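PDB 6QVM: multiheme cytochrome cf from Carboxydothermus ferrireducens DSM 11255, which probably sits in the S-layer and passes electrons through its eleven hemes c to insoluble iron(III). Local coordinates for residues 99-104 / 124-129; 394-399 / 558-563; 568-573 / 590-595. One frame throughout, in Å; residues are numbered along the deposited sequence.

Interaction 1 (99-104 / 124-129); sequences PLTEAN and SGNITK
The Glu102 carboxylate is the flat group that meets segment 124-129. At one end, Ser124 N donates to OE2 at 2.8 Å, on the anti side and 31° out of the carboxylate plane. At the other end, OE1 forms a salt bridge with Arg131, and a water near OE1 also donates to Asn126 O and accepts from Thr128 N. An extended chain beyond CG carries the carboxylate there, passing Ser124 O with CG at 3.3 Å. The arginine probably favours the ionised form of this buried acid. Two nearly straight backbone bonds flank the Thr101-Asn126 bridge: Glu102 N to Gly125 O at 3.0 Å, and Ile127 N to Leu100 O, also 3.0 Å. Thr101 is the N-cap of helix 102-113, its OG1 accepting from Asn104 N at 2.8 Å. The contact thus ties the start of this helix to the loop leading into helix 129-139. Leu100 CB meets Ile127 CG2 at 4.0 Å; Ile127 continues onto Leu132 and Phe135 of helix 129-139, and both Leu100 and Ile127 rest on Val202 of helix 199-212.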
loop_
_atom_site.group_PDB
_atom_site.type_symbol
_atom_site.label_atom_id
_atom_site.label_comp_id
_atom_site.label_asym_id
_atom_site.label_seq_id
_atom_site.Cartn_x
_atom_site.Cartn_y
_atom_site.Cartn_z
ATOM N N PRO A 99 -12.072 -37.566 -8.850
ATOM C CA PRO A 99 -11.558 -38.933 -8.662
ATOM C C PRO A 99 -11.280 -39.298 -7.210
ATOM O O PRO A 99 -10.668 -38.522 -6.468
ATOM C CB PRO A 99 -10.270 -38.922 -9.489
ATOM C CG PRO A 99 -10.590 -37.999 -10.621
ATOM C CD PRO A 99 -11.537 -36.948 -10.079
ATOM N N LEU A 100 -11.743 -40.480 -6.800
ATOM C CA LEU A 100 -11.618 -40.937 -5.415
ATOM C C LEU A 100 -10.278 -41.640 -5.194
ATOM O O LEU A 100 -10.198 -42.815 -4.828
ATOM C CB LEU A 100 -12.784 -41.851 -5.055
ATOM C CG LEU A 100 -14.165 -41.205 -4.936
ATOM C CD1 LEU A 100 -15.210 -42.277 -4.673
ATOM C CD2 LEU A 100 -14.169 -40.164 -3.825
ATOM N N THR A 101 -9.210 -40.887 -5.434
ATOM C CA THR A 101 -7.874 -41.383 -5.164
ATOM C C THR A 101 -7.507 -41.135 -3.706
ATOM O O THR A 101 -8.082 -40.279 -3.027
ATOM C CB THR A 101 -6.849 -40.703 -6.068
ATOM O OG1 THR A 101 -6.641 -39.360 -5.617
ATOM C CG2 THR A 101 -7.339 -40.676 -7.513
ATOM N N GLU A 102 -6.536 -41.914 -3.224
ATOM C CA GLU A 102 -5.956 -41.621 -1.919
ATOM C C GLU A 102 -5.419 -40.201 -1.884
ATOM O O GLU A 102 -5.520 -39.514 -0.862
ATOM C CB GLU A 102 -4.842 -42.611 -1.592
ATOM C CG GLU A 102 -5.281 -44.041 -1.491
ATOM C CD GLU A 102 -4.239 -44.899 -0.802
ATOM O OE1 GLU A 102 -4.616 -45.911 -0.172
ATOM O OE2 GLU A 102 -3.039 -44.548 -0.892
ATOM N N ALA A 103 -4.850 -39.743 -3.002
ATOM C CA ALA A 103 -4.285 -38.400 -3.079
ATOM C C ALA A 103 -5.351 -37.336 -2.824
ATOM O O ALA A 103 -5.192 -36.471 -1.953
ATOM C CB ALA A 103 -3.622 -38.197 -4.440
ATOM N N ASN A 104 -6.461 -37.399 -3.566
ATOM C CA ASN A 104 -7.515 -36.398 -3.414
ATOM C C ASN A 104 -8.098 -36.409 -2.006
ATOM O O ASN A 104 -8.394 -35.348 -1.441
ATOM C CB ASN A 104 -8.616 -36.626 -4.448
ATOM C CG ASN A 104 -8.193 -36.227 -5.843
ATOM O OD1 ASN A 104 -7.257 -35.448 -6.028
ATOM N ND2 ASN A 104 -8.891 -36.751 -6.838
ATOM N N SER A 124 -1.181 -43.910 -2.833
ATOM C CA SER A 124 -1.313 -44.318 -4.228
ATOM C C SER A 124 -2.612 -45.088 -4.412
ATOM O O SER A 124 -3.162 -45.652 -3.462
ATOM C CB SER A 124 -0.133 -45.181 -4.683
ATOM O OG SER A 124 -0.252 -46.494 -4.170
ATOM N N GLY A 125 -3.075 -45.128 -5.655
ATOM C CA GLY A 125 -4.268 -45.875 -5.995
ATOM C C GLY A 125 -5.540 -45.202 -5.509
ATOM O O GLY A 125 -5.534 -44.144 -4.882
ATOM N N ASN A 126 -6.660 -45.848 -5.822
ATOM C CA ASN A 126 -7.959 -45.371 -5.377
ATOM C C ASN A 126 -8.230 -45.813 -3.943
ATOM O O ASN A 126 -7.748 -46.853 -3.486
ATOM C CB ASN A 126 -9.059 -45.863 -6.318
ATOM C CG ASN A 126 -8.891 -45.330 -7.727
ATOM O OD1 ASN A 126 -7.940 -44.606 -8.011
ATOM N ND2 ASN A 126 -9.801 -45.699 -8.619
ATOM N N ILE A 127 -9.009 -44.998 -3.232
ATOM C CA ILE A 127 -9.177 -45.162 -1.795
ATOM C C ILE A 127 -9.997 -46.412 -1.493
ATOM O O ILE A 127 -11.025 -46.679 -2.131
ATOM C CB ILE A 127 -9.824 -43.904 -1.192
ATOM C CG1 ILE A 127 -10.000 -44.045 0.318
ATOM C CG2 ILE A 127 -11.157 -43.593 -1.861
ATOM C CD1 ILE A 127 -8.834 -43.525 1.111
ATOM N N THR A 128 -9.545 -47.183 -0.510
ATOM C CA THR A 128 -10.282 -48.341 -0.033
ATOM C C THR A 128 -10.889 -48.043 1.332
ATOM O O THR A 128 -10.505 -47.092 2.017
ATOM C CB THR A 128 -9.386 -49.584 0.049
ATOM O OG1 THR A 128 -8.364 -49.392 1.036
ATOM C CG2 THR A 128 -8.741 -49.872 -1.307
ATOM N N LYS A 129 -11.842 -48.892 1.719
ATOM C CA LYS A 129 -12.580 -48.692 2.960
ATOM C C LYS A 129 -11.661 -48.698 4.173
ATOM O O LYS A 129 -11.924 -47.993 5.154
ATOM C CB LYS A 129 -13.656 -49.771 3.082
ATOM C CG LYS A 129 -14.665 -49.564 4.197
ATOM C CD LYS A 129 -15.981 -50.208 3.809
ATOM C CE LYS A 129 -16.960 -50.268 4.962
ATOM N NZ LYS A 129 -18.247 -50.857 4.506
HETATM O O HOH W 1 -6.667 -47.135 -0.639
#

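Interaction 2 (394-399 / 558-563); sequences GGEYND and YHYFKV. With CA (calcium ion), chain S; HEC (heme c), chain L.
Hydrogen bonding centres on Glu396, whose OE1 accepts from His559 N at 2.9 Å in a nearly straight bond (176°). The donor approaches from above the carboxylate plane, 39° out of it, while Arg393 forms a salt bridge with the same oxygen. OE2 takes a weak bond from Gly394 N. Glu396 CG lies between the backbone N and the carbonyl carbon (chi1 64°), and the chain bends at chi2 toward His559 N. Tyr397 CA adds a CA-H...O contact with His559 O at 3.2 Å, and the Tyr397 hydroxyl is hydrogen-bonded to Ile471 O and Ser380 OG.

Two CH-pi contacts join the segments. Gly394 CA stands over the centre of the His559 ring, 3.8 Å from its centroid, and Glu396 CG covers a face of Tyr560 at the same 3.8 Å from the centroid of that ring. A side chain on Gly394 would run into the porphyrin.

Metal coordination occupies both segments. His559 NE2 binds the heme iron at 2.1 Å, and His477, from a CVTCH heme-attachment motif, supplies the other axial ligand: this is a bis-histidine heme c, as in many multiheme cytochromes. The short 3-10 turn 395-397 runs beside it, and its first residue also serves the calcium site, where Gly395 O binds at 2.5 Å and Asp399 OD1 at 2.4 Å. Asn398, Glu384 and three waters complete that shell.

Apolar contacts reach the porphyrin substituents. Phe561 CZ touches CBC of this heme at 3.6 Å, and the Tyr397 ring lies against its CBB.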
loop_
_atom_site.group_PDB
_atom_site.type_symbol
_atom_site.label_atom_id
_atom_site.label_comp_id
_atom_site.label_asym_id
_atom_site.label_seq_id
_atom_site.Cartn_x
_atom_site.Cartn_y
_atom_site.Cartn_z
ATOM N N GLY A 394 7.002 13.221 5.933
ATOM C CA GLY A 394 5.854 13.123 5.056
ATOM C C GLY A 394 4.678 13.964 5.511
ATOM O O GLY A 394 4.137 14.747 4.726
ATOM N N GLY A 395 4.278 13.820 6.778
ATOM C CA GLY A 395 3.067 14.465 7.258
ATOM C C GLY A 395 3.082 15.979 7.171
ATOM O O GLY A 395 2.027 16.600 7.029
ATOM N N GLU A 396 4.267 16.596 7.240
ATOM C CA GLU A 396 4.352 18.052 7.265
ATOM C C GLU A 396 3.908 18.698 5.958
ATOM O O GLU A 396 3.675 19.909 5.939
ATOM C CB GLU A 396 5.779 18.498 7.582
ATOM C CG GLU A 396 6.804 18.091 6.526
ATOM C CD GLU A 396 7.493 16.771 6.843
ATOM O OE1 GLU A 396 8.688 16.628 6.501
ATOM O OE2 GLU A 396 6.841 15.883 7.439
ATOM N N TYR A 397 3.771 17.925 4.878
ATOM C CA TYR A 397 3.522 18.507 3.562
ATOM C C TYR A 397 2.216 19.298 3.494
ATOM O O TYR A 397 2.083 20.169 2.627
ATOM C CB TYR A 397 3.521 17.407 2.496
ATOM C CG TYR A 397 2.144 16.895 2.153
ATOM C CD1 TYR A 397 1.486 16.010 2.991
ATOM C CD2 TYR A 397 1.503 17.297 0.988
ATOM C CE1 TYR A 397 0.221 15.545 2.688
ATOM C CE2 TYR A 397 0.241 16.833 0.672
ATOM C CZ TYR A 397 -0.398 15.959 1.527
ATOM O OH TYR A 397 -1.655 15.490 1.215
ATOM N N ASN A 398 1.249 19.011 4.371
ATOM C CA ASN A 398 -0.028 19.717 4.377
ATOM C C ASN A 398 -0.290 20.423 5.705
ATOM O O ASN A 398 -1.441 20.734 6.021
ATOM C CB ASN A 398 -1.182 18.768 4.045
ATOM C CG ASN A 398 -1.322 17.626 5.040
ATOM O OD1 ASN A 398 -0.619 17.562 6.049
ATOM N ND2 ASN A 398 -2.243 16.717 4.755
ATOM N N ASP A 399 0.755 20.681 6.485
ATOM C CA ASP A 399 0.605 21.262 7.807
ATOM C C ASP A 399 0.568 22.787 7.727
ATOM O O ASP A 399 0.689 23.390 6.657
ATOM C CB ASP A 399 1.733 20.787 8.722
ATOM C CG ASP A 399 1.539 19.361 9.200
ATOM O OD1 ASP A 399 0.520 18.744 8.818
ATOM O OD2 ASP A 399 2.396 18.869 9.967
ATOM N N TYR A 558 12.705 16.464 4.054
ATOM C CA TYR A 558 11.624 17.298 4.564
ATOM C C TYR A 558 10.623 17.626 3.461
ATOM O O TYR A 558 11.001 17.942 2.331
ATOM C CB TYR A 558 12.180 18.587 5.166
ATOM C CG TYR A 558 12.616 18.449 6.605
ATOM C CD1 TYR A 558 11.692 18.170 7.601
ATOM C CD2 TYR A 558 13.944 18.604 6.969
ATOM C CE1 TYR A 558 12.079 18.048 8.917
ATOM C CE2 TYR A 558 14.346 18.466 8.284
ATOM C CZ TYR A 558 13.407 18.198 9.255
ATOM O OH TYR A 558 13.796 18.074 10.569
ATOM N N HIS A 559 9.335 17.546 3.803
ATOM C CA HIS A 559 8.246 17.841 2.880
ATOM C C HIS A 559 7.653 19.229 3.097
ATOM O O HIS A 559 6.484 19.457 2.770
ATOM C CB HIS A 559 7.143 16.789 3.000
ATOM C CG HIS A 559 7.526 15.445 2.464
ATOM N ND1 HIS A 559 8.637 14.756 2.902
ATOM C CD2 HIS A 559 6.939 14.657 1.532
ATOM C CE1 HIS A 559 8.725 13.606 2.255
ATOM N NE2 HIS A 559 7.703 13.520 1.420
ATOM N N TYR A 560 8.424 20.161 3.663
ATOM C CA TYR A 560 7.926 21.527 3.784
ATOM C C TYR A 560 7.986 22.268 2.456
ATOM O O TYR A 560 7.183 23.177 2.226
ATOM C CB TYR A 560 8.717 22.294 4.843
ATOM C CG TYR A 560 8.464 21.827 6.261
ATOM C CD1 TYR A 560 7.335 22.236 6.955
ATOM C CD2 TYR A 560 9.352 20.974 6.903
ATOM C CE1 TYR A 560 7.091 21.812 8.248
ATOM C CE2 TYR A 560 9.117 20.542 8.199
ATOM C CZ TYR A 560 7.987 20.972 8.867
ATOM O OH TYR A 560 7.744 20.554 10.153
ATOM N N PHE A 561 8.933 21.898 1.589
ATOM C CA PHE A 561 9.103 22.473 0.255
ATOM C C PHE A 561 9.506 23.944 0.289
ATOM O O PHE A 561 9.788 24.533 -0.758
ATOM C CB PHE A 561 7.834 22.288 -0.582
ATOM C CG PHE A 561 7.525 20.853 -0.905
ATOM C CD1 PHE A 561 8.135 20.225 -1.977
ATOM C CD2 PHE A 561 6.627 20.133 -0.137
ATOM C CE1 PHE A 561 7.857 18.905 -2.275
ATOM C CE2 PHE A 561 6.342 18.811 -0.430
ATOM C CZ PHE A 561 6.960 18.197 -1.501
ATOM N N LYS A 562 9.575 24.537 1.479
ATOM C CA LYS A 562 10.057 25.902 1.620
ATOM C C LYS A 562 11.580 25.906 1.604
ATOM O O LYS A 562 12.218 25.166 2.358
ATOM C CB LYS A 562 9.534 26.518 2.917
ATOM C CG LYS A 562 8.020 26.585 3.012
ATOM C CD LYS A 562 7.446 27.591 2.030
ATOM C CE LYS A 562 5.934 27.629 2.130
ATOM N NZ LYS A 562 5.345 28.811 1.446
ATOM N N VAL A 563 12.161 26.736 0.747
ATOM C CA VAL A 563 13.604 26.743 0.557
ATOM C C VAL A 563 14.241 27.661 1.586
ATOM O O VAL A 563 13.790 28.796 1.788
ATOM C CB VAL A 563 13.957 27.191 -0.870
ATOM C CG1 VAL A 563 15.372 26.815 -1.209
ATOM C CG2 VAL A 563 12.991 26.592 -1.876
HETATM CA CA CA S . -0.126 16.538 8.191
HETATM FE FE HEC L . 7.189 11.829 0.350
HETATM C CHA HEC L . 10.556 11.251 0.610
HETATM C CHB HEC L . 6.627 9.750 3.000
HETATM C CHC HEC L . 3.865 12.775 0.362
HETATM C CHD HEC L . 7.554 13.229 -2.762
HETATM N NA HEC L . 8.365 10.682 1.560
HETATM C C1A HEC L . 9.742 10.603 1.516
HETATM C C2A HEC L . 10.172 9.734 2.595
HETATM C C3A HEC L . 9.084 9.318 3.253
HETATM C C4A HEC L . 7.931 9.908 2.614
HETATM C CMA HEC L . 9.075 8.376 4.470
HETATM C CAA HEC L . 11.640 9.389 2.929
HETATM C CBA HEC L . 12.202 10.616 3.654
HETATM C CGA HEC L . 13.665 10.439 3.949
HETATM O O1A HEC L . 13.990 10.300 5.156
HETATM O O2A HEC L . 14.497 10.439 3.002
HETATM N NB HEC L . 5.550 11.344 1.447
HETATM C C1B HEC L . 5.569 10.527 2.564
HETATM C C2B HEC L . 4.281 10.632 3.210
HETATM C C3B HEC L . 3.502 11.450 2.475
HETATM C C4B HEC L . 4.299 11.926 1.356
HETATM C CMB HEC L . 3.879 9.854 4.474
HETATM C CAB HEC L . 2.035 11.879 2.758
HETATM C CBB HEC L . 1.878 12.605 4.123
HETATM N NC HEC L . 5.923 12.744 -0.996
HETATM C C1C HEC L . 4.619 13.135 -0.737
HETATM C C2C HEC L . 4.155 13.977 -1.823
HETATM C C3C HEC L . 5.199 14.176 -2.661
HETATM C C4C HEC L . 6.310 13.361 -2.171
HETATM C CMC HEC L . 2.768 14.671 -1.854
HETATM C CAC HEC L . 5.231 14.993 -3.988
HETATM C CBC HEC L . 4.865 16.485 -3.802
HETATM N ND HEC L . 8.803 12.180 -0.882
HETATM C C1D HEC L . 8.705 12.787 -2.134
HETATM C C2D HEC L . 10.028 12.864 -2.698
HETATM C C3D HEC L . 10.963 12.251 -1.652
HETATM C C4D HEC L . 10.119 11.864 -0.547
HETATM C CMD HEC L . 10.410 13.450 -4.069
HETATM C CAD HEC L . 12.491 12.114 -1.761
HETATM C CBD HEC L . 13.085 13.218 -0.887
HETATM C CGD HEC L . 14.582 13.290 -1.055
HETATM O O1D HEC L . 15.270 13.638 -0.057
HETATM O O2D HEC L . 15.083 12.997 -2.176
HETATM O O HOH W 2 1.523 16.292 10.022
HETATM O O HOH W 3 -1.180 15.108 9.963
HETATM O O HOH W 4 -2.555 17.432 8.721
#

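Interaction 3 (568-573 / 590-595); sequences ISIDNL and ASYNSC. With HEC (heme c), chain O; NGA (2-acetamido-2-deoxy-beta-D-galactopyranose), chain D.
Ile568 O is gripped by Tyr592 N at 3.2 Å and by a CA-H...O contact from Ser591; Ser591 OG also lies within 3.3 Å of it, though whether its proton goes there is not settled. The second oxygen near that hydroxyl is Ser569 OG, at 2.7 Å, and either serine could be the donor. The return bond, Ile568 N to Tyr592 O, closes one antiparallel hydrogen-bonded pair. Ile570 and Ala590 form the next, with Ile570 N to Ala590 O at 2.8 Å and Ala590 N to Ile570 O at 2.9 Å; the two serines are the non-hydrogen-bonded pair between them.

These are two adjacent strands of a four-stranded antiparallel sheet in which 567-572 lies between 400-403 and 589-593. The serines share one face, and Ile568, Ile570, Ala590 and Tyr592 the other. There Ile568 and Tyr592 point the same way, and Ile568 CG2 sits over one face of the ring, offset toward its rim, 3.4 Å from Tyr592 CE1. With CG set between backbone N and carbonyl carbon (chi1 51°), the tyrosine ring lies beside Ile568; it also meets the Tyr558 ring, and its hydroxyl probably bonds to Lys562 O. A leucine in place of Tyr592 would probably deprive Ile568 CG2 of its flat support and Tyr558 of its ring partner.

At the end of the strand, Asn593 OD1 accepts from Cys595 N in an Asx turn, and Cys595, the first cysteine of a CSVCH motif, is joined through SG to CAB, the former vinyl carbon of the heme, at 1.9 Å. The thioether therefore couples the sheet covalently to a heme, with the turn helping to set the cysteine's backbone.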
loop_
_atom_site.group_PDB
_atom_site.type_symbol
_atom_site.label_atom_id
_atom_site.label_comp_id
_atom_site.label_asym_id
_atom_site.label_seq_id
_atom_site.Cartn_x
_atom_site.Cartn_y
_atom_site.Cartn_z
ATOM N N ILE A 568 16.425 27.911 6.922
ATOM C CA ILE A 568 15.045 28.233 7.256
ATOM C C ILE A 568 14.694 27.507 8.547
ATOM O O ILE A 568 15.202 26.417 8.830
ATOM C CB ILE A 568 14.074 27.850 6.113
ATOM C CG1 ILE A 568 12.671 28.398 6.379
ATOM C CG2 ILE A 568 14.035 26.342 5.926
ATOM C CD1 ILE A 568 11.754 28.284 5.177
ATOM N N SER A 569 13.847 28.143 9.352
ATOM C CA SER A 569 13.335 27.556 10.583
ATOM C C SER A 569 11.817 27.609 10.558
ATOM O O SER A 569 11.235 28.666 10.295
ATOM C CB SER A 569 13.871 28.288 11.812
ATOM O OG SER A 569 14.946 27.571 12.388
ATOM N N ILE A 570 11.180 26.470 10.820
ATOM C CA ILE A 570 9.729 26.358 10.779
ATOM C C ILE A 570 9.232 25.818 12.110
ATOM O O ILE A 570 9.804 24.873 12.666
ATOM C CB ILE A 570 9.253 25.456 9.624
ATOM C CG1 ILE A 570 9.905 25.884 8.307
ATOM C CG2 ILE A 570 7.737 25.488 9.515
ATOM C CD1 ILE A 570 9.170 25.393 7.068
ATOM N N ASP A 571 8.170 26.435 12.621
ATOM C CA ASP A 571 7.372 25.871 13.697
ATOM C C ASP A 571 6.105 25.290 13.086
ATOM O O ASP A 571 5.296 26.018 12.498
ATOM C CB ASP A 571 7.041 26.914 14.766
ATOM C CG ASP A 571 8.214 27.188 15.696
ATOM O OD1 ASP A 571 9.329 26.708 15.398
ATOM O OD2 ASP A 571 8.023 27.889 16.716
ATOM N N ASN A 572 5.953 23.974 13.204
ATOM C CA ASN A 572 4.807 23.256 12.654
ATOM C C ASN A 572 3.674 23.359 13.667
ATOM O O ASN A 572 3.650 22.641 14.669
ATOM C CB ASN A 572 5.184 21.811 12.355
ATOM C CG ASN A 572 4.174 21.114 11.468
ATOM O OD1 ASN A 572 2.967 21.339 11.585
ATOM N ND2 ASN A 572 4.660 20.265 10.575
ATOM N N LEU A 573 2.726 24.258 13.405
ATOM C CA LEU A 573 1.621 24.466 14.331
ATOM C C LEU A 573 0.616 23.322 14.308
ATOM O O LEU A 573 -0.120 23.144 15.283
ATOM C CB LEU A 573 0.917 25.794 14.028
ATOM C CG LEU A 573 1.842 27.003 14.189
ATOM C CD1 LEU A 573 1.128 28.309 13.912
ATOM C CD2 LEU A 573 2.455 27.009 15.577
ATOM N N ALA A 590 11.364 22.474 12.961
ATOM C CA ALA A 590 12.162 21.923 11.879
ATOM C C ALA A 590 13.097 23.001 11.355
ATOM O O ALA A 590 12.708 24.167 11.234
ATOM C CB ALA A 590 11.275 21.397 10.747
ATOM N N SER A 591 14.326 22.604 11.037
ATOM C CA SER A 591 15.350 23.548 10.620
ATOM C C SER A 591 16.290 22.855 9.649
ATOM O O SER A 591 16.774 21.757 9.939
ATOM C CB SER A 591 16.122 24.063 11.834
ATOM O OG SER A 591 16.486 25.416 11.661
ATOM N N TYR A 592 16.539 23.483 8.501
ATOM C CA TYR A 592 17.470 22.905 7.546
ATOM C C TYR A 592 18.128 23.989 6.701
ATOM O O TYR A 592 17.663 25.129 6.628
ATOM C CB TYR A 592 16.784 21.872 6.643
ATOM C CG TYR A 592 15.501 22.329 5.970
ATOM C CD1 TYR A 592 15.524 23.038 4.773
ATOM C CD2 TYR A 592 14.263 22.010 6.509
ATOM C CE1 TYR A 592 14.347 23.434 4.146
ATOM C CE2 TYR A 592 13.087 22.406 5.899
ATOM C CZ TYR A 592 13.132 23.116 4.718
ATOM O OH TYR A 592 11.966 23.509 4.106
ATOM N N ASN A 593 19.223 23.596 6.053
ATOM C CA ASN A 593 19.955 24.431 5.107
ATOM C C ASN A 593 19.749 23.852 3.711
ATOM O O ASN A 593 20.112 22.698 3.458
ATOM C CB ASN A 593 21.441 24.481 5.475
ATOM C CG ASN A 593 22.242 25.455 4.613
ATOM O OD1 ASN A 593 21.992 25.608 3.417
ATOM N ND2 ASN A 593 23.230 26.102 5.227
ATOM N N SER A 594 19.178 24.652 2.807
ATOM C CA SER A 594 18.848 24.167 1.473
ATOM C C SER A 594 20.020 24.230 0.497
ATOM O O SER A 594 19.843 23.856 -0.669
ATOM C CB SER A 594 17.670 24.958 0.884
ATOM O OG SER A 594 16.451 24.630 1.530
ATOM N N CYS A 595 21.204 24.675 0.936
ATOM C CA CYS A 595 22.265 25.032 0.007
ATOM C C CYS A 595 23.637 24.471 0.360
ATOM O O CYS A 595 24.524 24.487 -0.507
ATOM C CB CYS A 595 22.386 26.559 -0.098
ATOM S SG CYS A 595 20.808 27.406 -0.260
HETATM FE FE HEC O . 24.179 27.888 -5.680
HETATM C CHA HEC O . 26.261 29.998 -7.413
HETATM C CHB HEC O . 22.479 30.644 -4.447
HETATM C CHC HEC O . 22.154 25.809 -3.823
HETATM C CHD HEC O . 26.051 25.146 -6.664
HETATM N NA HEC O . 24.345 29.931 -5.878
HETATM C C1A HEC O . 25.266 30.591 -6.669
HETATM C C2A HEC O . 25.005 32.014 -6.575
HETATM C C3A HEC O . 23.957 32.186 -5.761
HETATM C C4A HEC O . 23.528 30.884 -5.300
HETATM C CMA HEC O . 23.332 33.542 -5.381
HETATM C CAA HEC O . 25.780 33.135 -7.304
HETATM C CBA HEC O . 25.344 33.092 -8.766
HETATM C CGA HEC O . 25.946 34.228 -9.555
HETATM O O1A HEC O . 26.480 35.192 -8.940
HETATM O O2A HEC O . 25.882 34.168 -10.812
HETATM N NB HEC O . 22.610 28.170 -4.408
HETATM C C1B HEC O . 22.100 29.395 -4.005
HETATM C C2B HEC O . 21.058 29.151 -3.033
HETATM C C3B HEC O . 20.967 27.817 -2.859
HETATM C C4B HEC O . 21.942 27.173 -3.717
HETATM C CMB HEC O . 20.236 30.265 -2.337
HETATM C CAB HEC O . 20.007 27.078 -1.908
HETATM C CBB HEC O . 18.573 27.242 -2.441
HETATM N NC HEC O . 24.145 25.869 -5.272
HETATM C C1C HEC O . 23.160 25.211 -4.556
HETATM C C2C HEC O . 23.312 23.786 -4.796
HETATM C C3C HEC O . 24.449 23.604 -5.500
HETATM C C4C HEC O . 24.955 24.913 -5.859
HETATM C CMC HEC O . 22.513 22.679 -4.073
HETATM C CAC HEC O . 25.106 22.275 -5.957
HETATM C CBC HEC O . 24.212 21.496 -6.942
HETATM N ND HEC O . 25.881 27.608 -6.854
HETATM C C1D HEC O . 26.482 26.377 -7.108
HETATM C C2D HEC O . 27.646 26.593 -7.930
HETATM C C3D HEC O . 27.706 28.110 -8.162
HETATM C C4D HEC O . 26.574 28.657 -7.456
HETATM C CMD HEC O . 28.609 25.508 -8.452
HETATM C CAD HEC O . 28.752 28.895 -8.976
HETATM C CBD HEC O . 28.525 28.636 -10.463
HETATM C CGD HEC O . 29.744 29.064 -11.247
HETATM O O1D HEC O . 30.189 30.233 -11.081
HETATM O O2D HEC O . 30.260 28.238 -12.052
HETATM C C1 NGA D . -5.829 28.623 13.983
HETATM C C2 NGA D . -6.569 29.638 14.892
HETATM C C3 NGA D . -5.714 30.869 14.582
HETATM C C4 NGA D . -4.291 30.622 15.030
HETATM C C5 NGA D . -3.730 29.355 14.422
HETATM C C6 NGA D . -2.343 29.071 14.977
HETATM C C7 NGA D . -9.026 29.483 15.422
HETATM C C8 NGA D . -10.381 29.292 14.781
HETATM N N2 NGA D . -7.992 29.700 14.576
HETATM O O3 NGA D . -5.878 32.067 15.253
HETATM O O4 NGA D . -4.298 30.512 16.436
HETATM O O5 NGA D . -4.634 28.298 14.692
HETATM O O6 NGA D . -1.884 27.954 14.263
HETATM O O7 NGA D . -8.951 29.439 16.659
#

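Interactions 2 and 3 form one continuous block, their centres about 10 Å apart. Asp399, a calcium ligand of interaction 2, probably accepts at OD2 from Asn572 ND2 of interaction 3 at 2.7 Å, which would link the metal site to the sheet. Aromatic packing adds to this: Tyr560 CE2 lies 3.4 Å from Ala590 CB, and Tyr558 CD2 3.5 Å from Tyr592 CD2. One heme iron is held by 558-563 and another heme is tethered by 590-595, so the block bridges two redox centres. Interaction 1 is remote, its centre about 65 Å from that of interaction 2 and 72 Å from that of interaction 3, beyond the chain's centre, consistent with the modular build of the protein.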